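Local coordinates for sensor protein CpxA (Vibrio parahaemolyticus, PDB 3V67) that probably serves as the sensor histidine kinase of a two-component system, the piece here being its periplasmic, PAS-fold sensing domain, at residues Y17-Q28 against V108-M119. Sequence-based numbering, arbitrary orientation.
Sequences YQRIIETRDAIQ and VPIVLADSELLM
In this PAS-fold sensor domain, segment 17-28 of helix 14-30 lies against one face of the antiparallel sheet and along the edge of strand 108-112 turned away from 115-119, almost parallel to 108-112 (11° between axes, 8.3 Å apart); a type I' turn then leads the chain back along 115-119. R24 and Q28, one helical turn apart, reach for the backbone of strand 108-112. With CG anti to the backbone N (chi1 -169°) and the chain bent twice further out, R24 lays CD alongside I110 CG1 and makes a fairly straight hydrogen bond from NH1 to P109 O (2.7 Å), nearly in the guanidinium plane. NE and NH2 both bind D25 OD1, a side-on salt bridge that should fix the guanidinium's rotation. Q28 is extended beyond CG; its OE1 accepts a more bent hydrogen bond from V111 N (2.8 Å) on an in-plane lone pair, while its CG rests on I110 CG1 (3.5 Å). Deeper in, V108 CG2 meets I20 CG2 (3.8 Å); towards the outside, V108 CG1 meets I21 CD1. M119 folds at its last torsion (chi3 85°), bringing CE against I20 CG2 and R24 CB, with V58 and F60 beside it. I27 CG2 touches both I110 CD1 and L112 CD2. An apolar layer thus holds the helix inside, while at its margin two hydrogen bonds occupy an edge carbonyl and N-H that the hairpin does not use, probably fixing the helix's register.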
loop_
_atom_site.group_PDB
_atom_site.type_symbol
_atom_site.label_atom_id
_atom_site.label_comp_id
_atom_site.label_asym_id
_atom_site.label_seq_id
_atom_site.Cartn_x
_atom_site.Cartn_y
_atom_site.Cartn_z
ATOM N N TYR A 17 -8.092 -6.890 -1.631
ATOM C CA TYR A 17 -8.879 -7.317 -2.782
ATOM C C TYR A 17 -9.571 -8.658 -2.537
ATOM O O TYR A 17 -10.750 -8.827 -2.856
ATOM C CB TYR A 17 -8.020 -7.383 -4.047
ATOM C CG TYR A 17 -8.748 -7.993 -5.224
ATOM C CD1 TYR A 17 -9.672 -7.255 -5.956
ATOM C CD2 TYR A 17 -8.525 -9.312 -5.597
ATOM C CE1 TYR A 17 -10.345 -7.815 -7.029
ATOM C CE2 TYR A 17 -9.191 -9.878 -6.667
ATOM C CZ TYR A 17 -10.098 -9.127 -7.378
ATOM O OH TYR A 17 -10.761 -9.692 -8.441
ATOM N N GLN A 18 -8.826 -9.605 -1.975
ATOM C CA GLN A 18 -9.362 -10.913 -1.608
ATOM C C GLN A 18 -10.535 -10.761 -0.644
ATOM O O GLN A 18 -11.586 -11.394 -0.817
ATOM C CB GLN A 18 -8.260 -11.775 -0.986
ATOM C CG GLN A 18 -8.740 -12.772 0.061
ATOM C CD GLN A 18 -9.315 -14.040 -0.545
ATOM O OE1 GLN A 18 -10.402 -14.023 -1.123
ATOM N NE2 GLN A 18 -8.587 -15.149 -0.411
ATOM N N ARG A 19 -10.359 -9.896 0.351
ATOM C CA ARG A 19 -11.426 -9.598 1.296
ATOM C C ARG A 19 -12.661 -9.063 0.580
ATOM O O ARG A 19 -13.762 -9.567 0.783
ATOM C CB ARG A 19 -10.957 -8.594 2.344
ATOM C CG ARG A 19 -12.063 -8.140 3.279
ATOM C CD ARG A 19 -12.630 -9.310 4.075
ATOM N NE ARG A 19 -12.067 -9.380 5.421
ATOM C CZ ARG A 19 -10.988 -10.083 5.749
ATOM N NH1 ARG A 19 -10.344 -10.790 4.830
ATOM N NH2 ARG A 19 -10.553 -10.081 7.002
ATOM N N ILE A 20 -12.465 -8.050 -0.258
ATOM C CA ILE A 20 -13.543 -7.444 -1.038
ATOM C C ILE A 20 -14.320 -8.489 -1.832
ATOM O O ILE A 20 -15.553 -8.469 -1.869
ATOM C CB ILE A 20 -12.993 -6.379 -2.008
ATOM C CG1 ILE A 20 -12.454 -5.179 -1.229
ATOM C CG2 ILE A 20 -14.068 -5.931 -2.987
ATOM C CD1 ILE A 20 -11.778 -4.142 -2.099
ATOM N N ILE A 21 -13.589 -9.402 -2.463
ATOM C CA ILE A 21 -14.202 -10.504 -3.196
ATOM C C ILE A 21 -15.051 -11.364 -2.264
ATOM O O ILE A 21 -16.178 -11.749 -2.599
ATOM C CB ILE A 21 -13.130 -11.378 -3.877
ATOM C CG1 ILE A 21 -12.452 -10.593 -5.000
ATOM C CG2 ILE A 21 -13.741 -12.658 -4.424
ATOM C CD1 ILE A 21 -13.425 -10.038 -6.025
ATOM N N GLU A 22 -14.504 -11.647 -1.086
ATOM C CA GLU A 22 -15.202 -12.453 -0.089
ATOM C C GLU A 22 -16.514 -11.824 0.391
ATOM O O GLU A 22 -17.536 -12.508 0.472
ATOM C CB GLU A 22 -14.280 -12.761 1.093
ATOM C CG GLU A 22 -13.164 -13.742 0.757
ATOM C CD GLU A 22 -12.143 -13.876 1.870
ATOM O OE1 GLU A 22 -12.232 -13.119 2.860
ATOM O OE2 GLU A 22 -11.249 -14.741 1.754
ATOM N N THR A 23 -16.495 -10.529 0.701
ATOM C CA THR A 23 -17.715 -9.867 1.158
ATOM C C THR A 23 -18.691 -9.653 0.005
ATOM O O THR A 23 -19.897 -9.562 0.218
ATOM C CB THR A 23 -17.455 -8.514 1.868
ATOM O OG1 THR A 23 -17.626 -7.436 0.943
ATOM C CG2 THR A 23 -16.064 -8.464 2.472
ATOM N N ARG A 24 -18.166 -9.565 -1.213
ATOM C CA ARG A 24 -19.014 -9.483 -2.396
ATOM C C ARG A 24 -19.813 -10.774 -2.517
ATOM O O ARG A 24 -21.043 -10.746 -2.584
ATOM C CB ARG A 24 -18.168 -9.256 -3.653
ATOM C CG ARG A 24 -18.952 -8.884 -4.916
ATOM C CD ARG A 24 -19.439 -10.108 -5.685
ATOM N NE ARG A 24 -18.463 -11.193 -5.670
ATOM C CZ ARG A 24 -17.498 -11.357 -6.570
ATOM N NH1 ARG A 24 -17.365 -10.504 -7.577
ATOM N NH2 ARG A 24 -16.659 -12.377 -6.461
ATOM N N ASP A 25 -19.102 -11.899 -2.541
ATOM C CA ASP A 25 -19.738 -13.213 -2.604
ATOM C C ASP A 25 -20.713 -13.417 -1.449
ATOM O O ASP A 25 -21.787 -13.995 -1.623
ATOM C CB ASP A 25 -18.682 -14.323 -2.600
ATOM C CG ASP A 25 -18.109 -14.590 -3.981
ATOM O OD1 ASP A 25 -18.292 -13.744 -4.879
ATOM O OD2 ASP A 25 -17.472 -15.648 -4.169
ATOM N N ALA A 26 -20.333 -12.927 -0.271
ATOM C CA ALA A 26 -21.170 -13.056 0.920
ATOM C C ALA A 26 -22.475 -12.275 0.793
ATOM O O ALA A 26 -23.545 -12.790 1.113
ATOM C CB ALA A 26 -20.407 -12.609 2.152
ATOM N N ILE A 27 -22.378 -11.031 0.334
ATOM C CA ILE A 27 -23.553 -10.191 0.119
ATOM C C ILE A 27 -24.445 -10.801 -0.959
ATOM O O ILE A 27 -25.676 -10.795 -0.844
ATOM C CB ILE A 27 -23.153 -8.748 -0.269
ATOM C CG1 ILE A 27 -22.569 -8.015 0.943
ATOM C CG2 ILE A 27 -24.344 -7.980 -0.814
ATOM C CD1 ILE A 27 -22.264 -6.548 0.687
ATOM N N GLN A 28 -23.813 -11.342 -1.996
ATOM C CA GLN A 28 -24.524 -12.026 -3.068
ATOM C C GLN A 28 -25.323 -13.212 -2.545
ATOM O O GLN A 28 -26.475 -13.410 -2.922
ATOM C CB GLN A 28 -23.545 -12.498 -4.145
ATOM C CG GLN A 28 -23.447 -11.583 -5.345
ATOM C CD GLN A 28 -22.478 -12.090 -6.388
ATOM O OE1 GLN A 28 -22.382 -11.537 -7.482
ATOM N NE2 GLN A 28 -21.759 -13.156 -6.058
ATOM N N VAL A 108 -15.878 -4.150 -8.282
ATOM C CA VAL A 108 -15.940 -5.597 -8.489
ATOM C C VAL A 108 -17.360 -5.972 -8.894
ATOM O O VAL A 108 -18.320 -5.436 -8.351
ATOM C CB VAL A 108 -15.502 -6.407 -7.238
ATOM C CG1 VAL A 108 -14.034 -6.147 -6.923
ATOM C CG2 VAL A 108 -16.374 -6.086 -6.033
ATOM N N PRO A 109 -17.503 -6.878 -9.870
ATOM C CA PRO A 109 -18.853 -7.236 -10.316
ATOM C C PRO A 109 -19.680 -7.868 -9.204
ATOM O O PRO A 109 -19.137 -8.568 -8.353
ATOM C CB PRO A 109 -18.596 -8.251 -11.433
ATOM C CG PRO A 109 -17.208 -8.755 -11.193
ATOM C CD PRO A 109 -16.460 -7.602 -10.615
ATOM N N ILE A 110 -20.981 -7.604 -9.207
ATOM C CA ILE A 110 -21.876 -8.205 -8.230
ATOM C C ILE A 110 -23.258 -8.408 -8.838
ATOM O O ILE A 110 -23.668 -7.664 -9.722
ATOM C CB ILE A 110 -21.963 -7.360 -6.934
ATOM C CG1 ILE A 110 -22.533 -8.192 -5.779
ATOM C CG2 ILE A 110 -22.774 -6.088 -7.161
ATOM C CD1 ILE A 110 -22.540 -7.473 -4.441
ATOM N N VAL A 111 -23.961 -9.438 -8.387
ATOM C CA VAL A 111 -25.310 -9.691 -8.870
ATOM C C VAL A 111 -26.302 -9.596 -7.722
ATOM O O VAL A 111 -26.270 -10.403 -6.789
ATOM C CB VAL A 111 -25.437 -11.073 -9.537
ATOM C CG1 VAL A 111 -26.884 -11.340 -9.922
ATOM C CG2 VAL A 111 -24.526 -11.165 -10.754
ATOM N N LEU A 112 -27.178 -8.600 -7.801
ATOM C CA LEU A 112 -28.196 -8.390 -6.786
ATOM C C LEU A 112 -29.549 -8.225 -7.456
ATOM O O LEU A 112 -29.686 -7.432 -8.387
ATOM C CB LEU A 112 -27.865 -7.151 -5.949
ATOM C CG LEU A 112 -26.552 -7.176 -5.157
ATOM C CD1 LEU A 112 -26.380 -5.883 -4.372
ATOM C CD2 LEU A 112 -26.491 -8.384 -4.229
ATOM N N ALA A 113 -30.538 -8.976 -6.977
ATOM C CA ALA A 113 -31.887 -8.963 -7.546
ATOM C C ALA A 113 -31.887 -9.270 -9.045
ATOM O O ALA A 113 -32.578 -8.608 -9.818
ATOM C CB ALA A 113 -32.576 -7.629 -7.270
ATOM N N ASP A 114 -31.103 -10.271 -9.441
ATOM C CA ASP A 114 -30.949 -10.651 -10.845
ATOM C C ASP A 114 -30.490 -9.496 -11.737
ATOM O O ASP A 114 -30.750 -9.489 -12.940
ATOM C CB ASP A 114 -32.237 -11.271 -11.394
ATOM C CG ASP A 114 -32.282 -12.777 -11.214
ATOM O OD1 ASP A 114 -31.220 -13.423 -11.338
ATOM O OD2 ASP A 114 -33.377 -13.316 -10.951
ATOM N N SER A 115 -29.803 -8.525 -11.143
ATOM C CA SER A 115 -29.249 -7.405 -11.894
ATOM C C SER A 115 -27.733 -7.388 -11.759
ATOM O O SER A 115 -27.199 -7.625 -10.677
ATOM C CB SER A 115 -29.828 -6.083 -11.392
ATOM O OG SER A 115 -31.246 -6.104 -11.432
ATOM N N GLU A 116 -27.046 -7.115 -12.863
ATOM C CA GLU A 116 -25.590 -7.022 -12.855
ATOM C C GLU A 116 -25.125 -5.606 -12.528
ATOM O O GLU A 116 -25.321 -4.670 -13.309
ATOM C CB GLU A 116 -25.007 -7.474 -14.195
ATOM C CG GLU A 116 -24.995 -8.977 -14.390
ATOM C CD GLU A 116 -24.482 -9.378 -15.761
ATOM O OE1 GLU A 116 -24.604 -8.566 -16.703
ATOM O OE2 GLU A 116 -23.955 -10.502 -15.898
ATOM N N LEU A 117 -24.504 -5.467 -11.363
ATOM C CA LEU A 117 -24.047 -4.177 -10.867
ATOM C C LEU A 117 -22.578 -4.242 -10.476
ATOM O O LEU A 117 -21.911 -5.260 -10.676
ATOM C CB LEU A 117 -24.870 -3.765 -9.647
ATOM C CG LEU A 117 -26.388 -3.803 -9.816
ATOM C CD1 LEU A 117 -27.073 -3.506 -8.493
ATOM C CD2 LEU A 117 -26.832 -2.822 -10.895
ATOM N N LEU A 118 -22.082 -3.152 -9.902
ATOM C CA LEU A 118 -20.698 -3.082 -9.459
ATOM C C LEU A 118 -20.621 -2.614 -8.012
ATOM O O LEU A 118 -21.334 -1.699 -7.602
ATOM C CB LEU A 118 -19.897 -2.153 -10.371
ATOM C CG LEU A 118 -19.861 -2.588 -11.837
ATOM C CD1 LEU A 118 -19.627 -1.395 -12.739
ATOM C CD2 LEU A 118 -18.784 -3.648 -12.050
ATOM N N MET A 119 -19.748 -3.256 -7.246
ATOM C CA MET A 119 -19.577 -2.972 -5.833
ATOM C C MET A 119 -18.248 -2.270 -5.595
ATOM O O MET A 119 -17.254 -2.525 -6.285
ATOM C CB MET A 119 -19.635 -4.267 -5.018
ATOM C CG MET A 119 -19.804 -4.057 -3.518
ATOM S SD MET A 119 -19.557 -5.564 -2.555
ATOM C CE MET A 119 -17.779 -5.549 -2.372
HETATM O O HOH W 1 -27.617 -12.233 -4.847
#